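PDB 5OLC: galactonate dehydratase from Zobellia galactanivorans, which is an enolase-superfamily protein of the mandelate racemase/muconate lactonizing enzyme type, pairing an N-terminal alpha+beta capping domain with a C-terminal TIM-barrel-like domain. Local coordinates for residues G307-I312 with R346-H352; Y17-H21 with L378-D383; T50-G54 with V371-M375; H82-W86 with T285-K289; I41-T45 with A108-L113. One frame throughout, in Å; residues are numbered along the deposited sequence.

Interaction 1. Residues G307-I312 with R346-H352; sequences GTWIAI and RDEVTLH
The indole of Trp309 lies between His352 on one face and Ile312 with Arg346 on the other. The imidazole stacks face to face on the six-membered ring, with centroids 3.9 Å apart and planes inclined at 27°. The CB of His352 adds an off-centre CH-pi contact to the five-membered ring. On the opposite face, Ile312 CD1 sits toward the rim, and Arg346 CG lies 4.1 Å from the centroid of the five-membered ring of Trp309. The indole edge is polar. Trp309 NE1 makes a weak hydrogen bond of 3.4 Å to Asp347 OD1, which lies in the ring plane. Asp347 OD2 forms a salt bridge with Arg346 NH1 at 2.8 Å.

Thr350 ties the two backbones together. Its chi1 of 51° places OG1 between its own backbone N and carbonyl carbon, turned to the start of the helix. There Thr350 OG1 accepts a nearly straight bond from Trp309 N at 3.2 Å. Thr350 OG1 also donates to Arg346 O at 2.7 Å, so this hydroxyl both gives and receives. Thr350 CG2 packs against Ile310 CD1 at 3.8 Å. Thr308 is the N-cap, and its OG1 accepts from Ile310 N. That hydroxyl is also hydrogen-bonded to Glu55, which comes from the N-terminal domain.

The contact is largely buried. It is an N-capped start of helix 309-321 set against the corner where helix 344-349 passes into strand 350-357, within the enolase C-terminal domain.

Interaction 2. Residues Y17-H21 with L378-D383; sequences YVISH and LEHYLD
Ile19 and Leu382 form a single antiparallel bridge, a non-hydrogen-bonded pair flanked by two backbone bonds. Ser20 N gives a good bond of 2.8 Å to Tyr381 O, while Asp383 N reaches Val18 O only weakly. Leu382 CA adds a CH···O contact to the same Val18 carbonyl.

Leucines fill one end of the contact. Leu378 CD1 sits over the face of the Tyr17 ring, 4.0 Å from its centroid. The other methyl, Leu378 CD2, touches Ile19 CG2 at 3.7 Å. Leu382 CD2 meets that same Ile19 CG2 at 3.8 Å and also reaches Tyr17 CB, so two leucines share one isoleucine branch. At the far end, Tyr381 turns a ring edge to Ser20 O, and its CE1 lies 3.7 Å from His21 CB. The Tyr381 hydroxyl is hydrogen-bonded to Glu348. Asp383 runs alongside Val18, pointing the same way. Its carboxylate is carried toward Ser20, with Asp383 OD2 3.9 Å from Ser20 CB.

Lys38 is the hydrogen-bond partner of Ser20 OG. Strand 11-22 is an outer strand of the three-stranded N-terminal sheet. Leu382, just past helix 375-381, adds a single beta bridge to it, joining the chain's C-terminal tail to the N-terminal capping domain.

Interaction 3. Residues T50-G54 with V371-M375; sequences TYGWG and VDVDM
Trp53 and Tyr51 meet Val373, Asp372 and Met375 at the junction between the N-terminal sheet and the C-terminal domain of this enolase-type fold. The short strands 51-54 and 371-373 cross at 89°, with axes 7.6 Å apart. Side chains, not backbone bonds, therefore make the contact.

Val373 CG2 lies almost centrally over one face of Trp53, 3.5 Å from the centroid of the six-membered ring. Val373 takes chi1 164°, which puts CG1 anti to the backbone N and turns CG2 to the ring; its CB comes within 3.5 Å of Trp53 CZ2. Met375 approaches from the edge instead. Its bent chain brings SD to 3.8 Å from Trp53 CZ2, a Met-aromatic contact.

The polar part is Tyr51 with Asp372. Tyr51 OH hydrogen-bonds the carboxylate of Asp372, lying 2.7 Å from OD1 and 2.8 Å from OD2. Asp372 OD1 also stands at the edge of Trp53, 3.5 Å from NE1, and weakly accepts from Val373 N.

Around the contact, Lys43 of strand 36-46 makes a cation-pi contact with Tyr51, and Asp115 bonds Trp53 N. Ile310 of helix 309-321 packs on both Trp53 and Val373. Strand 371-373 pairs in turn with strand 350-357.

Interaction 4. Residues H82-W86 with T285-K289; sequences HEVLW and TEVKK
Trp86 and Thr285 lie in the inter-domain contact of the enolase-type fold, where helix 82-93 of the N-terminal domain meets helix 283-296 of the C-terminal domain. The short helical segments run at 94° to each other, with axes 12.3 Å apart. At that spacing side chains make the contact.

The close part is round the indole. The Glu286 carboxylate lies over one face of Trp86, its plane only 15° from that of the ring, and Glu286 OE1 is 3.4 Å from Trp86 CZ2. Thr285 CG2 sits toward the rim of the same face. Thr285 and Trp86 slide past each other in opposite directions, Thr285 CB to Trp86 CD1 4.0 Å. The other polar ends have partners nearby: Trp86 NE1 bonds Gly282 O, Glu286 OE2 pairs with Lys259, and Thr285 OG1 bonds Asp110 and Trp114. The acid over the indole is therefore held by a lysine.

The more open side is confined to Lys289, which is partly exposed. Glu83 and Lys289 approach from opposite directions in a salt bridge, Glu83 OE2 to Lys289 NZ 3.4 Å. Glu83 itself is buried, enclosed by the second subunit. Glu83 OE1 has its strongest partner in Lys288 of the second subunit and also pairs with Lys133 there. The Glu83 chain stays extended beyond CG, and Glu83 CG touches Thr285 CG2 at 3.8 Å.

His82 turns its ring edge toward Thr285, with His82 CD2 3.1 Å from Thr285 OG1.

Interaction 5. Residues I41-T45 with A108-L113; sequences IVKIT and AIDVAL
Val42 and Ile44 point from the middle strand of the N-terminal antiparallel sheet toward Ala108 and Ala112 of helix 101-120. This is sheet-on-helix packing in the alpha+beta capping domain of an enolase-type fold. The axes of the two segments approach to 8.1 Å, their directions 48° apart. Residues of both strand and helix that touch here are buried, and no hydrogen bond joins the two segments.

The two strand residues engage successive turns of the helix. Val42 sends CG2 to Ala108, 3.5 Å from the methyl CB and 3.4 Å from the carbonyl O. Ile44, two residues further along the strand, meets the next turn of the helix. Its CG1 is anti to the carbonyl carbon (chi1 -54°) and the chain then runs out extended, so that CD1 leads. Ile44 CD1 lies 3.5 Å from Ala112 CB, and 3.8 Å from Ile109 CG2 beside it. The small alanines let the strand residues come near the helix backbone.

Strand 36-46 lies between strands 11-22 and 51-56. Ile14 of strand 11-22 also packs on Val42, and Ile11 packs on Ile44. Lys43, between Val42 and Ile44, points away from the helix, on the other side of the strand. On the helix, Ile109 and Leu113 also touch helix 82-93. Past Ala112, the end of Ile44 is also near Leu113, with Ile44 CD1 to Leu113 CG 4.3 Å.

Overall arrangement
Interactions 1, 2, 3 and 5 form a connected group, with centres 9 to 17 Å apart. Interactions 2, 3 and 5 each use one strand of the three-stranded N-terminal sheet. Interactions 1 and 3 share the pairing of strands 350-357 and 371-373, and helix 375-381 then leads to interaction 2. Interaction 4 is the most distant from interaction 2, with centres about 28 Å apart, but it touches interaction 5 through helices 82-93 and 101-120. Along the chain, interaction 2 spans all the others. Interactions 4 and 5 close before interaction 1 opens, and interaction 5 crosses both 3 and 4. Interactions 2, 3 and 4 fix the N-terminal domain to the C-terminal domain at separate places.

Interaction 1. Residues G307-I312 with R346-H352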
# COMPACT_ATOMS: atom_id res chain seq x y z
N GLY A 307 9.79 5.59 -39.46
CA GLY A 307 11.06 5.72 -40.17
C GLY A 307 11.03 5.18 -41.58
O GLY A 307 10.04 5.36 -42.30
N THR A 308 12.14 4.53 -42.00
CA THR A 308 12.25 3.94 -43.34
C THR A 308 11.76 2.49 -43.27
O THR A 308 11.24 2.07 -42.23
CB THR A 308 13.69 4.04 -43.90
OG1 THR A 308 14.53 3.09 -43.26
CG2 THR A 308 14.28 5.42 -43.81
N TRP A 309 11.92 1.71 -44.35
CA TRP A 309 11.50 0.32 -44.33
C TRP A 309 12.42 -0.54 -43.48
O TRP A 309 12.01 -1.65 -43.16
CB TRP A 309 11.30 -0.26 -45.73
CG TRP A 309 10.20 0.39 -46.50
CD1 TRP A 309 10.32 1.41 -47.40
CD2 TRP A 309 8.80 0.09 -46.43
NE1 TRP A 309 9.09 1.76 -47.90
CE2 TRP A 309 8.13 0.97 -47.31
CE3 TRP A 309 8.04 -0.86 -45.73
CZ2 TRP A 309 6.74 0.93 -47.51
CZ3 TRP A 309 6.66 -0.90 -45.92
CH2 TRP A 309 6.03 -0.01 -46.81
N ILE A 310 13.62 -0.04 -43.08
CA ILE A 310 14.49 -0.80 -42.16
C ILE A 310 13.72 -0.95 -40.84
O ILE A 310 13.62 -2.06 -40.34
CB ILE A 310 15.92 -0.22 -41.94
CG1 ILE A 310 16.71 -0.21 -43.25
CG2 ILE A 310 16.65 -1.06 -40.90
CD1 ILE A 310 17.87 0.67 -43.28
N ALA A 311 13.14 0.18 -40.35
CA ALA A 311 12.29 0.32 -39.17
C ALA A 311 10.97 -0.44 -39.34
O ALA A 311 10.60 -1.19 -38.43
CB ALA A 311 11.98 1.77 -38.92
N ILE A 312 10.25 -0.23 -40.48
CA ILE A 312 8.97 -0.91 -40.71
C ILE A 312 9.18 -2.43 -40.71
O ILE A 312 8.43 -3.13 -40.03
CB ILE A 312 8.20 -0.39 -41.94
CG1 ILE A 312 7.95 1.11 -41.81
CG2 ILE A 312 6.87 -1.15 -42.14
CD1 ILE A 312 8.03 1.89 -43.13
N ARG A 346 12.23 7.09 -46.91
CA ARG A 346 11.60 5.80 -46.67
C ARG A 346 11.33 5.09 -48.00
O ARG A 346 11.67 3.91 -48.13
CB ARG A 346 10.31 6.00 -45.86
CG ARG A 346 9.38 4.79 -45.75
CD ARG A 346 8.05 5.07 -46.43
NE ARG A 346 7.28 6.07 -45.70
CZ ARG A 346 6.15 6.60 -46.12
NH1 ARG A 346 5.62 6.24 -47.28
NH2 ARG A 346 5.52 7.50 -45.38
N ASP A 347 10.74 5.79 -48.99
CA ASP A 347 10.37 5.17 -50.25
C ASP A 347 11.49 5.09 -51.32
O ASP A 347 11.42 4.22 -52.19
CB ASP A 347 9.11 5.82 -50.81
CG ASP A 347 7.88 5.49 -49.98
OD1 ASP A 347 7.66 4.29 -49.69
OD2 ASP A 347 7.13 6.42 -49.63
N GLU A 348 12.54 5.93 -51.23
CA GLU A 348 13.63 5.90 -52.21
C GLU A 348 14.92 5.27 -51.69
O GLU A 348 15.48 4.43 -52.39
CB GLU A 348 13.92 7.31 -52.78
CG GLU A 348 12.78 7.93 -53.58
CD GLU A 348 12.98 9.37 -54.02
OE1 GLU A 348 14.12 9.74 -54.37
OE2 GLU A 348 11.97 10.12 -54.05
N VAL A 349 15.40 5.68 -50.51
CA VAL A 349 16.66 5.15 -49.97
C VAL A 349 16.54 3.67 -49.58
O VAL A 349 17.49 2.92 -49.80
CB VAL A 349 17.25 6.02 -48.83
CG1 VAL A 349 18.65 5.55 -48.44
CG2 VAL A 349 17.29 7.49 -49.23
N THR A 350 15.37 3.25 -49.03
CA THR A 350 15.17 1.86 -48.62
C THR A 350 14.23 1.08 -49.53
O THR A 350 13.15 1.53 -49.90
CB THR A 350 14.76 1.73 -47.16
OG1 THR A 350 13.65 2.58 -46.89
CG2 THR A 350 15.90 2.00 -46.21
N LEU A 351 14.69 -0.13 -49.84
CA LEU A 351 14.06 -1.12 -50.69
C LEU A 351 13.49 -2.28 -49.87
O LEU A 351 14.24 -3.01 -49.20
CB LEU A 351 15.09 -1.65 -51.70
CG LEU A 351 15.88 -0.62 -52.49
CD1 LEU A 351 17.29 -1.09 -52.72
CD2 LEU A 351 15.17 -0.28 -53.80
N HIS A 352 12.17 -2.44 -49.93
CA HIS A 352 11.46 -3.50 -49.23
C HIS A 352 10.96 -4.58 -50.21
O HIS A 352 10.77 -4.31 -51.40
CB HIS A 352 10.29 -2.92 -48.41
CG HIS A 352 9.16 -2.36 -49.23
ND1 HIS A 352 8.04 -3.11 -49.51
CD2 HIS A 352 9.01 -1.13 -49.76
CE1 HIS A 352 7.24 -2.31 -50.19
NE2 HIS A 352 7.78 -1.11 -50.38

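Interaction 2. Residues Y17-H21 with L378-D383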
# COMPACT_ATOMS: atom_id res chain seq x y z
N TYR A 17 24.85 6.37 -41.45
CA TYR A 17 24.55 7.35 -42.49
C TYR A 17 23.36 8.18 -42.09
O TYR A 17 22.30 7.62 -41.80
CB TYR A 17 24.25 6.69 -43.84
CG TYR A 17 25.31 5.73 -44.33
CD1 TYR A 17 26.50 6.19 -44.87
CD2 TYR A 17 25.09 4.35 -44.32
CE1 TYR A 17 27.48 5.31 -45.34
CE2 TYR A 17 26.05 3.46 -44.79
CZ TYR A 17 27.25 3.94 -45.30
OH TYR A 17 28.22 3.08 -45.75
N VAL A 18 23.53 9.52 -42.07
CA VAL A 18 22.48 10.50 -41.78
C VAL A 18 21.93 10.93 -43.12
O VAL A 18 22.67 11.47 -43.95
CB VAL A 18 22.98 11.72 -40.97
CG1 VAL A 18 21.86 12.72 -40.77
CG2 VAL A 18 23.56 11.30 -39.64
N ILE A 19 20.65 10.65 -43.36
CA ILE A 19 20.04 10.98 -44.64
C ILE A 19 19.00 12.07 -44.43
O ILE A 19 18.19 11.99 -43.50
CB ILE A 19 19.53 9.72 -45.41
CG1 ILE A 19 18.60 8.82 -44.55
CG2 ILE A 19 20.73 8.93 -45.95
CD1 ILE A 19 17.72 7.79 -45.31
N SER A 20 19.07 13.14 -45.25
CA SER A 20 18.20 14.32 -45.15
C SER A 20 17.32 14.57 -46.39
O SER A 20 17.74 14.27 -47.51
CB SER A 20 19.06 15.55 -44.86
OG SER A 20 18.24 16.66 -44.50
N HIS A 21 16.09 15.12 -46.19
CA HIS A 21 15.13 15.46 -47.26
C HIS A 21 14.03 16.43 -46.77
O HIS A 21 13.38 16.14 -45.77
CB HIS A 21 14.56 14.19 -47.95
CG HIS A 21 13.09 14.21 -48.24
ND1 HIS A 21 12.57 14.90 -49.32
CD2 HIS A 21 12.09 13.56 -47.61
CE1 HIS A 21 11.27 14.68 -49.29
NE2 HIS A 21 10.93 13.88 -48.28
N LEU A 378 21.19 6.79 -51.50
CA LEU A 378 21.85 6.94 -50.21
C LEU A 378 22.86 8.07 -50.36
O LEU A 378 22.77 9.04 -49.60
CB LEU A 378 22.55 5.62 -49.79
CG LEU A 378 23.14 5.42 -48.37
CD1 LEU A 378 24.53 6.00 -48.22
CD2 LEU A 378 22.20 5.83 -47.28
N GLU A 379 23.78 7.99 -51.37
CA GLU A 379 24.79 9.04 -51.65
C GLU A 379 24.16 10.39 -51.98
O GLU A 379 24.70 11.43 -51.60
CB GLU A 379 25.74 8.62 -52.78
CG GLU A 379 26.86 7.69 -52.34
CD GLU A 379 27.94 8.27 -51.44
OE1 GLU A 379 28.37 7.56 -50.50
OE2 GLU A 379 28.37 9.42 -51.69
N HIS A 380 22.99 10.36 -52.66
CA HIS A 380 22.26 11.56 -53.03
C HIS A 380 21.65 12.29 -51.85
O HIS A 380 21.79 13.51 -51.77
CB HIS A 380 21.18 11.28 -54.08
CG HIS A 380 20.39 12.50 -54.44
ND1 HIS A 380 19.06 12.63 -54.07
CD2 HIS A 380 20.79 13.64 -55.04
CE1 HIS A 380 18.69 13.82 -54.50
NE2 HIS A 380 19.70 14.47 -55.08
N TYR A 381 20.97 11.57 -50.95
CA TYR A 381 20.27 12.15 -49.81
C TYR A 381 21.12 12.40 -48.55
O TYR A 381 20.62 13.04 -47.63
CB TYR A 381 19.07 11.29 -49.46
CG TYR A 381 17.90 11.47 -50.39
CD1 TYR A 381 17.01 12.52 -50.23
CD2 TYR A 381 17.62 10.53 -51.38
CE1 TYR A 381 15.89 12.65 -51.05
CE2 TYR A 381 16.51 10.65 -52.21
CZ TYR A 381 15.64 11.72 -52.04
OH TYR A 381 14.55 11.89 -52.86
N LEU A 382 22.38 11.94 -48.52
CA LEU A 382 23.34 12.12 -47.41
C LEU A 382 23.48 13.60 -46.94
O LEU A 382 23.17 14.54 -47.68
CB LEU A 382 24.72 11.55 -47.81
CG LEU A 382 25.38 10.47 -46.91
CD1 LEU A 382 26.08 11.07 -45.66
CD2 LEU A 382 24.41 9.35 -46.56
N ASP A 383 23.95 13.80 -45.69
CA ASP A 383 24.12 15.11 -45.06
C ASP A 383 25.61 15.45 -44.85
O ASP A 383 26.45 14.54 -44.71
CB ASP A 383 23.33 15.13 -43.73
CG ASP A 383 23.25 16.45 -42.99
OD1 ASP A 383 24.21 16.77 -42.25
OD2 ASP A 383 22.19 17.11 -43.05

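Interaction 3. Residues T50-G54 with V371-M375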
# COMPACT_ATOMS: atom_id res chain seq x y z
N THR A 50 29.01 -10.09 -45.37
CA THR A 50 27.60 -10.18 -45.00
C THR A 50 27.31 -8.85 -44.35
O THR A 50 27.98 -8.46 -43.38
CB THR A 50 27.35 -11.34 -44.04
OG1 THR A 50 27.49 -12.57 -44.77
CG2 THR A 50 25.97 -11.29 -43.41
N TYR A 51 26.34 -8.11 -44.91
CA TYR A 51 25.92 -6.85 -44.33
C TYR A 51 24.57 -6.98 -43.69
O TYR A 51 23.87 -7.96 -43.95
CB TYR A 51 25.98 -5.69 -45.32
CG TYR A 51 25.05 -5.82 -46.51
CD1 TYR A 51 25.51 -6.34 -47.72
CD2 TYR A 51 23.77 -5.29 -46.48
CE1 TYR A 51 24.68 -6.41 -48.83
CE2 TYR A 51 22.93 -5.34 -47.59
CZ TYR A 51 23.40 -5.90 -48.77
OH TYR A 51 22.58 -5.98 -49.87
N GLY A 52 24.23 -6.02 -42.85
CA GLY A 52 22.96 -5.91 -42.14
C GLY A 52 22.59 -4.45 -42.00
O GLY A 52 23.45 -3.62 -41.65
N TRP A 53 21.33 -4.11 -42.32
CA TRP A 53 20.81 -2.74 -42.24
C TRP A 53 19.99 -2.48 -40.95
O TRP A 53 19.14 -3.28 -40.57
CB TRP A 53 20.03 -2.37 -43.52
CG TRP A 53 20.89 -2.06 -44.71
CD1 TRP A 53 21.08 -2.84 -45.82
CD2 TRP A 53 21.71 -0.90 -44.89
NE1 TRP A 53 21.95 -2.22 -46.69
CE2 TRP A 53 22.37 -1.04 -46.14
CE3 TRP A 53 21.93 0.27 -44.15
CZ2 TRP A 53 23.22 -0.05 -46.65
CZ3 TRP A 53 22.79 1.23 -44.64
CH2 TRP A 53 23.42 1.07 -45.89
N GLY A 54 20.30 -1.37 -40.30
CA GLY A 54 19.65 -0.95 -39.06
C GLY A 54 19.21 0.49 -39.08
O GLY A 54 19.56 1.23 -40.00
N VAL A 371 15.18 -6.31 -46.39
CA VAL A 371 15.44 -4.94 -46.84
C VAL A 371 16.86 -4.69 -47.32
O VAL A 371 17.83 -5.26 -46.79
CB VAL A 371 15.05 -3.83 -45.83
CG1 VAL A 371 13.56 -3.54 -45.88
CG2 VAL A 371 15.56 -4.12 -44.42
N ASP A 372 16.95 -3.74 -48.28
CA ASP A 372 18.17 -3.22 -48.85
C ASP A 372 18.12 -1.70 -49.00
O ASP A 372 17.04 -1.10 -48.90
CB ASP A 372 18.51 -3.91 -50.18
CG ASP A 372 19.86 -4.59 -50.14
OD1 ASP A 372 20.79 -4.04 -49.50
OD2 ASP A 372 19.99 -5.68 -50.75
N VAL A 373 19.30 -1.08 -49.20
CA VAL A 373 19.45 0.35 -49.40
C VAL A 373 20.03 0.63 -50.81
O VAL A 373 21.08 0.08 -51.15
CB VAL A 373 20.29 0.99 -48.26
CG1 VAL A 373 20.79 2.40 -48.62
CG2 VAL A 373 19.53 1.00 -46.93
N ASP A 374 19.33 1.47 -51.61
CA ASP A 374 19.77 1.91 -52.94
C ASP A 374 20.93 2.87 -52.64
O ASP A 374 20.70 3.98 -52.16
CB ASP A 374 18.62 2.64 -53.69
CG ASP A 374 18.88 3.05 -55.13
OD1 ASP A 374 20.06 3.16 -55.52
OD2 ASP A 374 17.89 3.31 -55.86
N MET A 375 22.17 2.40 -52.87
CA MET A 375 23.40 3.14 -52.54
C MET A 375 23.60 4.45 -53.34
O MET A 375 24.38 5.30 -52.90
CB MET A 375 24.62 2.22 -52.64
CG MET A 375 24.57 1.04 -51.68
SD MET A 375 24.34 1.48 -49.94
CE MET A 375 26.04 1.38 -49.34

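Interaction 4. Residues H82-W86 with T285-K289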
# COMPACT_ATOMS: atom_id res chain seq x y z
N HIS A 82 24.46 -11.76 -30.77
CA HIS A 82 23.97 -10.39 -30.72
C HIS A 82 23.77 -9.86 -29.31
O HIS A 82 24.00 -8.66 -29.06
CB HIS A 82 22.69 -10.25 -31.56
CG HIS A 82 21.51 -10.92 -30.94
ND1 HIS A 82 21.29 -12.28 -31.09
CD2 HIS A 82 20.57 -10.42 -30.12
CE1 HIS A 82 20.22 -12.55 -30.37
NE2 HIS A 82 19.75 -11.47 -29.76
N GLU A 83 23.34 -10.75 -28.38
CA GLU A 83 23.11 -10.39 -26.98
C GLU A 83 24.41 -10.09 -26.25
O GLU A 83 24.40 -9.26 -25.35
CB GLU A 83 22.29 -11.46 -26.25
CG GLU A 83 20.80 -11.18 -26.24
CD GLU A 83 19.87 -12.26 -25.70
OE1 GLU A 83 20.21 -12.89 -24.67
OE2 GLU A 83 18.77 -12.43 -26.27
N VAL A 84 25.54 -10.70 -26.68
CA VAL A 84 26.86 -10.44 -26.09
C VAL A 84 27.28 -9.00 -26.43
O VAL A 84 27.88 -8.31 -25.60
CB VAL A 84 27.92 -11.49 -26.52
CG1 VAL A 84 29.18 -11.42 -25.64
CG2 VAL A 84 27.35 -12.89 -26.51
N LEU A 85 26.90 -8.55 -27.64
CA LEU A 85 27.18 -7.18 -28.13
C LEU A 85 26.29 -6.18 -27.42
O LEU A 85 26.78 -5.15 -26.99
CB LEU A 85 27.04 -7.08 -29.66
CG LEU A 85 27.85 -8.08 -30.49
CD1 LEU A 85 27.43 -8.08 -31.92
CD2 LEU A 85 29.34 -7.83 -30.38
N TRP A 86 24.97 -6.51 -27.28
CA TRP A 86 23.96 -5.68 -26.62
C TRP A 86 24.37 -5.42 -25.19
O TRP A 86 24.37 -4.27 -24.77
CB TRP A 86 22.57 -6.33 -26.66
CG TRP A 86 21.44 -5.38 -26.49
CD1 TRP A 86 20.62 -4.91 -27.47
CD2 TRP A 86 20.96 -4.82 -25.26
NE1 TRP A 86 19.69 -4.04 -26.93
CE2 TRP A 86 19.87 -3.98 -25.58
CE3 TRP A 86 21.36 -4.93 -23.91
CZ2 TRP A 86 19.17 -3.27 -24.61
CZ3 TRP A 86 20.70 -4.19 -22.96
CH2 TRP A 86 19.61 -3.37 -23.30
N THR A 285 16.00 -7.09 -29.80
CA THR A 285 16.36 -7.81 -28.58
C THR A 285 15.58 -7.27 -27.43
O THR A 285 14.97 -8.05 -26.74
CB THR A 285 17.87 -7.71 -28.31
OG1 THR A 285 18.58 -8.21 -29.44
CG2 THR A 285 18.30 -8.42 -27.01
N GLU A 286 15.57 -5.94 -27.21
CA GLU A 286 14.84 -5.40 -26.06
C GLU A 286 13.36 -5.34 -26.26
O GLU A 286 12.68 -5.73 -25.33
CB GLU A 286 15.37 -4.06 -25.55
CG GLU A 286 15.19 -3.90 -24.04
CD GLU A 286 16.22 -4.58 -23.16
OE1 GLU A 286 16.87 -5.55 -23.62
OE2 GLU A 286 16.38 -4.14 -22.00
N VAL A 287 12.84 -4.92 -27.45
CA VAL A 287 11.38 -4.93 -27.66
C VAL A 287 10.82 -6.34 -27.46
O VAL A 287 9.71 -6.47 -26.94
CB VAL A 287 10.90 -4.27 -28.95
CG1 VAL A 287 9.39 -4.42 -29.12
CG2 VAL A 287 11.28 -2.80 -28.95
N LYS A 288 11.61 -7.40 -27.76
CA LYS A 288 11.19 -8.78 -27.47
C LYS A 288 11.11 -9.01 -25.95
O LYS A 288 10.18 -9.64 -25.48
CB LYS A 288 12.14 -9.83 -28.10
CG LYS A 288 11.44 -10.90 -28.94
CD LYS A 288 10.45 -11.80 -28.17
CE LYS A 288 10.42 -13.21 -28.71
NZ LYS A 288 9.26 -13.97 -28.18
N LYS A 289 12.09 -8.46 -25.20
CA LYS A 289 12.09 -8.60 -23.74
C LYS A 289 10.92 -7.82 -23.12
O LYS A 289 10.22 -8.34 -22.24
CB LYS A 289 13.46 -8.25 -23.14
CG LYS A 289 14.56 -9.23 -23.56
CD LYS A 289 15.82 -8.96 -22.71
CE LYS A 289 16.73 -10.14 -22.50
NZ LYS A 289 17.33 -10.58 -23.77

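Interaction 5. Residues I41-T45 with A108-L113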
# COMPACT_ATOMS: atom_id res chain seq x y z
N ILE A 41 20.71 5.85 -40.21
CA ILE A 41 20.65 4.43 -40.62
C ILE A 41 22.08 3.82 -40.44
O ILE A 41 23.05 4.56 -40.58
CB ILE A 41 20.24 4.43 -42.13
CG1 ILE A 41 18.81 4.98 -42.39
CG2 ILE A 41 20.42 3.11 -42.81
CD1 ILE A 41 17.63 4.09 -42.18
N VAL A 42 22.21 2.51 -40.18
CA VAL A 42 23.51 1.81 -40.07
C VAL A 42 23.61 0.63 -41.00
O VAL A 42 22.61 -0.05 -41.26
CB VAL A 42 23.88 1.29 -38.66
CG1 VAL A 42 24.99 2.10 -38.01
CG2 VAL A 42 22.66 1.10 -37.77
N LYS A 43 24.86 0.29 -41.40
CA LYS A 43 25.20 -0.89 -42.16
C LYS A 43 26.40 -1.53 -41.46
O LYS A 43 27.51 -0.98 -41.42
CB LYS A 43 25.54 -0.55 -43.62
CG LYS A 43 25.61 -1.76 -44.55
CD LYS A 43 26.50 -1.43 -45.72
CE LYS A 43 26.28 -2.35 -46.89
NZ LYS A 43 26.70 -1.72 -48.18
N ILE A 44 26.15 -2.69 -40.84
CA ILE A 44 27.22 -3.45 -40.20
C ILE A 44 27.57 -4.51 -41.20
O ILE A 44 26.68 -5.21 -41.70
CB ILE A 44 26.85 -4.05 -38.80
CG1 ILE A 44 26.34 -2.95 -37.84
CG2 ILE A 44 28.08 -4.80 -38.20
CD1 ILE A 44 25.48 -3.41 -36.78
N THR A 45 28.86 -4.60 -41.55
CA THR A 45 29.36 -5.60 -42.48
C THR A 45 30.46 -6.44 -41.79
O THR A 45 31.35 -5.92 -41.09
CB THR A 45 29.77 -5.01 -43.87
OG1 THR A 45 31.19 -4.93 -43.99
CG2 THR A 45 29.11 -3.65 -44.20
N ALA A 108 19.71 0.79 -33.27
CA ALA A 108 20.18 0.82 -34.65
C ALA A 108 21.14 -0.33 -34.94
O ALA A 108 20.89 -1.08 -35.89
CB ALA A 108 20.83 2.15 -34.94
N ILE A 109 22.20 -0.53 -34.09
CA ILE A 109 23.15 -1.65 -34.19
C ILE A 109 22.40 -2.99 -34.05
O ILE A 109 22.61 -3.86 -34.88
CB ILE A 109 24.31 -1.51 -33.15
CG1 ILE A 109 25.22 -0.30 -33.50
CG2 ILE A 109 25.14 -2.80 -33.04
CD1 ILE A 109 25.82 0.40 -32.32
N ASP A 110 21.51 -3.13 -33.04
CA ASP A 110 20.72 -4.34 -32.80
C ASP A 110 19.94 -4.80 -34.04
O ASP A 110 20.18 -5.91 -34.51
CB ASP A 110 19.80 -4.19 -31.57
CG ASP A 110 19.30 -5.50 -30.99
OD1 ASP A 110 20.12 -6.21 -30.35
OD2 ASP A 110 18.09 -5.81 -31.15
N VAL A 111 19.09 -3.92 -34.62
CA VAL A 111 18.26 -4.23 -35.81
C VAL A 111 19.14 -4.74 -36.98
O VAL A 111 18.78 -5.73 -37.63
CB VAL A 111 17.33 -3.04 -36.19
CG1 VAL A 111 16.47 -3.36 -37.41
CG2 VAL A 111 16.45 -2.65 -35.01
N ALA A 112 20.32 -4.12 -37.19
CA ALA A 112 21.27 -4.58 -38.21
C ALA A 112 21.88 -5.97 -37.86
O ALA A 112 22.09 -6.76 -38.78
CB ALA A 112 22.37 -3.55 -38.44
N LEU A 113 22.11 -6.28 -36.56
CA LEU A 113 22.64 -7.60 -36.13
C LEU A 113 21.59 -8.73 -36.29
O LEU A 113 21.93 -9.92 -36.25
CB LEU A 113 23.11 -7.57 -34.68
CG LEU A 113 24.34 -6.77 -34.36
CD1 LEU A 113 24.41 -6.49 -32.88
CD2 LEU A 113 25.58 -7.45 -34.86